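Local coordinates for lysyl oxidase (Pichia pastoris, PDB 1W7C), which probably oxidises primary amines, including peptidyl lysine side chains, using a copper ion and a topaquinone cofactor formed from its own tyrosine, at residues M170-P182 with F350-G362. Residues are numbered along the deposited sequence; the frame is centred on the assembly and turned at random.
Sequences MGCHSAAPQLHDP and FNQHTFYSDISYG. With IMD (imidazole), chain P.
A single direct hydrogen bond joins the two backbones: F355 N donates to A176 O at 2.9 Å, nearly straight (164°) and on a lone pair in the carbonyl plane. T354 CA adds a CA-H...O contact to the same oxygen. A cis peptide bond precedes P177, whose CD lies 3.8 Å from F355 CB. On one flank, F350 has its CG anti to the backbone N (chi1 -169°), which brings one ring face against A175, whose CB lies over it, 4.2 Å from the ring centroid, in a CH-pi contact. The H173 ring crosses the far end of F350 obliquely, planes at 74°, with CE1 3.4 Å from F350 CZ; N194 takes the hydrogen bond of H173 NE2. On the other flank, A176 CB rests obliquely against Y356, 3.8 Å from CE2, and meets Y361 OH near the plane of that ring. One water linking the segments accepts from A176 N and donates to T354 OG1 and, at 3.0 Å, to Y356 OH, which also bonds Q463. The Y356 ring lies between T354 CG2 on one face and a bound imidazole, probably from the crystallisation liquor, on the other. Replacing Y356 by an alanine would probably strip one ring face from the imidazole and a neighbour from A176 CB, and leave the water and Q463 each without a hydrogen-bonding partner. Imidazole N3 donates to D358 OD1 at 2.9 Å; D358 is the predicted proton acceptor, consistent with a contact bordering the active-site pocket. Strand 170-180, outermost within this chain in its antiparallel sheet, thus meets strand 355-357, paired with 329-344 in the enzyme domain; helix 136-150 touches S174, and W521 and Y527 of the second subunit lie against H353.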
loop_
_atom_site.group_PDB
_atom_site.type_symbol
_atom_site.label_atom_id
_atom_site.label_comp_id
_atom_site.label_asym_id
_atom_site.label_seq_id
_atom_site.Cartn_x
_atom_site.Cartn_y
_atom_site.Cartn_z
ATOM N N MET A 170 -1.592 -42.138 0.373
ATOM C CA MET A 170 -1.941 -41.015 -0.487
ATOM C C MET A 170 -3.439 -40.721 -0.379
ATOM O O MET A 170 -4.221 -41.506 0.176
ATOM C CB MET A 170 -1.514 -41.306 -1.939
ATOM C CG MET A 170 -2.401 -42.321 -2.668
ATOM S SD MET A 170 -1.792 -42.797 -4.274
ATOM C CE MET A 170 -0.258 -43.676 -3.836
ATOM N N GLY A 171 -3.823 -39.587 -0.932
ATOM C CA GLY A 171 -5.207 -39.193 -0.984
ATOM C C GLY A 171 -5.539 -38.670 -2.364
ATOM O O GLY A 171 -4.887 -37.758 -2.891
ATOM N N CYS A 172 -6.572 -39.243 -2.961
ATOM C CA CYS A 172 -6.965 -38.890 -4.313
ATOM C C CYS A 172 -8.282 -38.130 -4.238
ATOM O O CYS A 172 -9.136 -38.419 -3.377
ATOM C CB CYS A 172 -7.050 -40.161 -5.180
ATOM S SG CYS A 172 -5.481 -41.118 -5.153
ATOM N N HIS A 173 -8.420 -37.142 -5.109
ATOM C CA HIS A 173 -9.477 -36.133 -5.005
ATOM C C HIS A 173 -9.680 -35.426 -6.358
ATOM O O HIS A 173 -8.909 -35.608 -7.293
ATOM C CB HIS A 173 -9.125 -35.115 -3.913
ATOM C CG HIS A 173 -7.798 -34.469 -4.113
ATOM N ND1 HIS A 173 -7.663 -33.175 -4.549
ATOM C CD2 HIS A 173 -6.539 -34.948 -3.964
ATOM C CE1 HIS A 173 -6.380 -32.881 -4.672
ATOM N NE2 HIS A 173 -5.676 -33.942 -4.327
ATOM N N SER A 174 -10.766 -34.674 -6.446
ATOM C CA SER A 174 -11.319 -34.174 -7.696
ATOM C C SER A 174 -11.115 -32.657 -7.829
ATOM O O SER A 174 -11.220 -31.906 -6.858
ATOM C CB SER A 174 -12.820 -34.498 -7.730
ATOM O OG SER A 174 -13.048 -35.893 -7.734
ATOM N N ALA A 175 -10.903 -32.212 -9.062
ATOM C CA ALA A 175 -10.723 -30.793 -9.401
ATOM C C ALA A 175 -12.060 -30.069 -9.373
ATOM O O ALA A 175 -13.113 -30.656 -9.654
ATOM C CB ALA A 175 -10.097 -30.655 -10.758
ATOM N N ALA A 176 -12.011 -28.801 -8.983
ATOM C CA ALA A 176 -13.199 -27.951 -8.944
ATOM C C ALA A 176 -12.970 -26.752 -9.850
ATOM O O ALA A 176 -11.917 -26.094 -9.757
ATOM C CB ALA A 176 -13.464 -27.481 -7.531
ATOM N N PRO A 177 -13.958 -26.390 -10.667
ATOM C CA PRO A 177 -15.292 -27.014 -10.701
ATOM C C PRO A 177 -15.347 -28.295 -11.531
ATOM O O PRO A 177 -14.421 -28.664 -12.257
ATOM C CB PRO A 177 -16.128 -25.936 -11.395
ATOM C CG PRO A 177 -15.156 -25.319 -12.367
ATOM C CD PRO A 177 -13.877 -25.223 -11.563
ATOM N N GLN A 178 -16.469 -28.991 -11.378
ATOM C CA GLN A 178 -16.854 -30.041 -12.325
ATOM C C GLN A 178 -17.117 -29.431 -13.697
ATOM O O GLN A 178 -17.280 -28.200 -13.809
ATOM C CB GLN A 178 -18.103 -30.771 -11.776
ATOM C CG GLN A 178 -17.862 -31.446 -10.416
ATOM C CD GLN A 178 -19.097 -32.009 -9.797
ATOM O OE1 GLN A 178 -19.002 -32.640 -8.756
ATOM N NE2 GLN A 178 -20.260 -31.782 -10.420
ATOM N N LEU A 179 -17.136 -30.278 -14.726
ATOM C CA LEU A 179 -17.278 -29.856 -16.112
ATOM C C LEU A 179 -18.531 -30.485 -16.750
ATOM O O LEU A 179 -18.486 -31.579 -17.335
ATOM C CB LEU A 179 -16.016 -30.220 -16.891
ATOM C CG LEU A 179 -14.769 -29.440 -16.432
ATOM C CD1 LEU A 179 -13.508 -30.132 -16.964
ATOM C CD2 LEU A 179 -14.794 -27.994 -16.886
ATOM N N HIS A 180 -19.640 -29.763 -16.663
ATOM C CA HIS A 180 -20.888 -30.169 -17.283
ATOM C C HIS A 180 -21.016 -29.494 -18.632
ATOM O O HIS A 180 -20.800 -28.291 -18.795
ATOM C CB HIS A 180 -22.095 -29.810 -16.402
ATOM C CG HIS A 180 -23.407 -30.096 -17.058
ATOM N ND1 HIS A 180 -23.844 -31.383 -17.293
ATOM C CD2 HIS A 180 -24.343 -29.274 -17.605
ATOM C CE1 HIS A 180 -25.014 -31.347 -17.919
ATOM N NE2 HIS A 180 -25.339 -30.079 -18.125
ATOM N N ASP A 181 -21.361 -30.303 -19.615
ATOM C CA ASP A 181 -21.461 -29.839 -20.999
ATOM C C ASP A 181 -22.951 -29.808 -21.368
ATOM O O ASP A 181 -23.545 -30.864 -21.574
ATOM C CB ASP A 181 -20.703 -30.776 -21.943
ATOM C CG ASP A 181 -20.693 -30.303 -23.347
ATOM O OD1 ASP A 181 -21.495 -29.422 -23.729
ATOM O OD2 ASP A 181 -19.933 -30.812 -24.183
ATOM N N PRO A 182 -23.571 -28.631 -21.445
ATOM C CA PRO A 182 -25.005 -28.586 -21.763
ATOM C C PRO A 182 -25.347 -29.135 -23.139
ATOM O O PRO A 182 -26.494 -29.522 -23.373
ATOM C CB PRO A 182 -25.358 -27.084 -21.680
ATOM C CG PRO A 182 -24.213 -26.412 -21.036
ATOM C CD PRO A 182 -23.023 -27.291 -21.171
ATOM N N PHE A 350 -5.093 -31.258 -13.507
ATOM C CA PHE A 350 -5.692 -30.886 -12.229
ATOM C C PHE A 350 -5.655 -29.382 -12.049
ATOM O O PHE A 350 -6.712 -28.732 -11.916
ATOM C CB PHE A 350 -5.048 -31.592 -11.058
ATOM C CG PHE A 350 -5.822 -31.422 -9.775
ATOM C CD1 PHE A 350 -6.876 -32.283 -9.451
ATOM C CD2 PHE A 350 -5.532 -30.400 -8.899
ATOM C CE1 PHE A 350 -7.587 -32.127 -8.275
ATOM C CE2 PHE A 350 -6.271 -30.246 -7.743
ATOM C CZ PHE A 350 -7.287 -31.116 -7.434
ATOM N N ASN A 351 -4.460 -28.815 -12.040
ATOM C CA ASN A 351 -4.344 -27.378 -11.799
ATOM C C ASN A 351 -4.963 -26.574 -12.939
ATOM O O ASN A 351 -5.592 -25.556 -12.697
ATOM C CB ASN A 351 -2.906 -26.974 -11.501
ATOM C CG ASN A 351 -2.454 -27.376 -10.096
ATOM O OD1 ASN A 351 -3.182 -28.010 -9.335
ATOM N ND2 ASN A 351 -1.256 -26.975 -9.740
ATOM N N GLN A 352 -4.863 -27.047 -14.182
ATOM C CA GLN A 352 -5.433 -26.284 -15.292
ATOM C C GLN A 352 -6.980 -26.234 -15.215
ATOM O O GLN A 352 -7.579 -25.323 -15.768
ATOM C CB GLN A 352 -4.932 -26.799 -16.642
ATOM C CG GLN A 352 -5.549 -26.132 -17.868
ATOM C CD GLN A 352 -5.411 -24.599 -17.888
ATOM O OE1 GLN A 352 -4.416 -24.028 -17.438
ATOM N NE2 GLN A 352 -6.434 -23.941 -18.417
ATOM N N HIS A 353 -7.595 -27.192 -14.503
ATOM C CA HIS A 353 -9.030 -27.253 -14.286
ATOM C C HIS A 353 -9.457 -26.743 -12.914
ATOM O O HIS A 353 -10.579 -26.974 -12.500
ATOM C CB HIS A 353 -9.531 -28.680 -14.522
ATOM C CG HIS A 353 -9.444 -29.099 -15.960
ATOM N ND1 HIS A 353 -8.613 -30.109 -16.397
ATOM C CD2 HIS A 353 -10.040 -28.588 -17.068
ATOM C CE1 HIS A 353 -8.730 -30.224 -17.712
ATOM N NE2 HIS A 353 -9.600 -29.324 -18.143
ATOM N N THR A 354 -8.580 -26.012 -12.233
ATOM C CA THR A 354 -8.929 -25.454 -10.940
ATOM C C THR A 354 -9.311 -23.995 -11.092
ATOM O O THR A 354 -8.487 -23.158 -11.475
ATOM C CB THR A 354 -7.729 -25.596 -9.986
ATOM O OG1 THR A 354 -7.454 -26.988 -9.746
ATOM C CG2 THR A 354 -8.060 -24.998 -8.628
ATOM N N PHE A 355 -10.565 -23.688 -10.753
ATOM C CA PHE A 355 -11.088 -22.319 -10.750
ATOM C C PHE A 355 -12.061 -22.252 -9.596
ATOM O O PHE A 355 -13.277 -22.345 -9.768
ATOM C CB PHE A 355 -11.778 -22.065 -12.100
ATOM C CG PHE A 355 -12.058 -20.602 -12.434
ATOM C CD1 PHE A 355 -12.170 -20.202 -13.763
ATOM C CD2 PHE A 355 -12.292 -19.652 -11.439
ATOM C CE1 PHE A 355 -12.461 -18.893 -14.108
ATOM C CE2 PHE A 355 -12.579 -18.343 -11.797
ATOM C CZ PHE A 355 -12.677 -17.976 -13.095
ATOM N N TYR A 356 -11.515 -22.153 -8.392
ATOM C CA TYR A 356 -12.335 -22.148 -7.191
ATOM C C TYR A 356 -13.218 -20.917 -7.090
ATOM O O TYR A 356 -12.759 -19.788 -7.339
ATOM C CB TYR A 356 -11.491 -22.222 -5.895
ATOM C CG TYR A 356 -10.669 -23.474 -5.741
ATOM C CD1 TYR A 356 -9.295 -23.409 -5.564
ATOM C CD2 TYR A 356 -11.261 -24.721 -5.816
ATOM C CE1 TYR A 356 -8.529 -24.544 -5.467
ATOM C CE2 TYR A 356 -10.504 -25.877 -5.678
ATOM C CZ TYR A 356 -9.142 -25.791 -5.537
ATOM O OH TYR A 356 -8.413 -26.961 -5.493
ATOM N N SER A 357 -14.444 -21.153 -6.620
ATOM C CA SER A 357 -15.312 -20.143 -6.037
ATOM C C SER A 357 -15.331 -20.352 -4.541
ATOM O O SER A 357 -15.902 -21.314 -4.038
ATOM C CB SER A 357 -16.724 -20.335 -6.558
ATOM O OG SER A 357 -17.687 -19.672 -5.719
ATOM N N ASP A 358 -14.701 -19.467 -3.780
ATOM C CA ASP A 358 -14.581 -19.698 -2.360
ATOM C C ASP A 358 -15.896 -19.521 -1.613
ATOM O O ASP A 358 -16.094 -20.155 -0.576
ATOM C CB ASP A 358 -13.452 -18.861 -1.774
ATOM C CG ASP A 358 -12.108 -19.490 -1.973
ATOM O OD1 ASP A 358 -12.028 -20.703 -2.273
ATOM O OD2 ASP A 358 -11.077 -18.836 -1.885
ATOM N N ILE A 359 -16.844 -18.769 -2.184
ATOM C CA ILE A 359 -18.149 -18.703 -1.511
ATOM C C ILE A 359 -18.963 -19.995 -1.688
ATOM O O ILE A 359 -19.839 -20.252 -0.892
ATOM C CB ILE A 359 -18.996 -17.453 -1.923
ATOM C CG1 ILE A 359 -19.569 -17.543 -3.342
ATOM C CG2 ILE A 359 -18.219 -16.179 -1.637
ATOM C CD1 ILE A 359 -20.540 -16.417 -3.641
ATOM N N SER A 360 -18.677 -20.785 -2.735
ATOM C CA SER A 360 -19.302 -22.100 -2.817
ATOM C C SER A 360 -18.898 -22.978 -1.632
ATOM O O SER A 360 -19.736 -23.678 -1.085
ATOM C CB SER A 360 -19.019 -22.800 -4.138
ATOM O OG SER A 360 -17.708 -23.315 -4.259
ATOM N N TYR A 361 -17.640 -22.939 -1.235
ATOM C CA TYR A 361 -17.151 -23.673 -0.070
ATOM C C TYR A 361 -17.627 -23.015 1.222
ATOM O O TYR A 361 -17.851 -23.689 2.209
ATOM C CB TYR A 361 -15.623 -23.764 -0.087
ATOM C CG TYR A 361 -15.127 -24.603 -1.224
ATOM C CD1 TYR A 361 -14.737 -24.043 -2.423
ATOM C CD2 TYR A 361 -15.115 -25.978 -1.113
ATOM C CE1 TYR A 361 -14.325 -24.839 -3.481
ATOM C CE2 TYR A 361 -14.699 -26.784 -2.152
ATOM C CZ TYR A 361 -14.306 -26.217 -3.341
ATOM O OH TYR A 361 -13.910 -26.962 -4.418
ATOM N N GLY A 362 -17.719 -21.696 1.211
ATOM C CA GLY A 362 -18.101 -20.884 2.347
ATOM C C GLY A 362 -16.884 -20.151 2.890
ATOM O O GLY A 362 -15.879 -20.772 3.219
HETATM N N1 IMD P . -8.674 -24.323 -1.402
HETATM C C2 IMD P . -9.151 -23.048 -1.434
HETATM N N3 IMD P . -10.425 -23.126 -1.918
HETATM C C4 IMD P . -10.733 -24.414 -2.166
HETATM C C5 IMD P . -9.624 -25.172 -1.851
HETATM O O HOH W 1 -9.370 -28.222 -8.057
HETATM O O HOH W 2 -12.704 -27.508 -14.073
#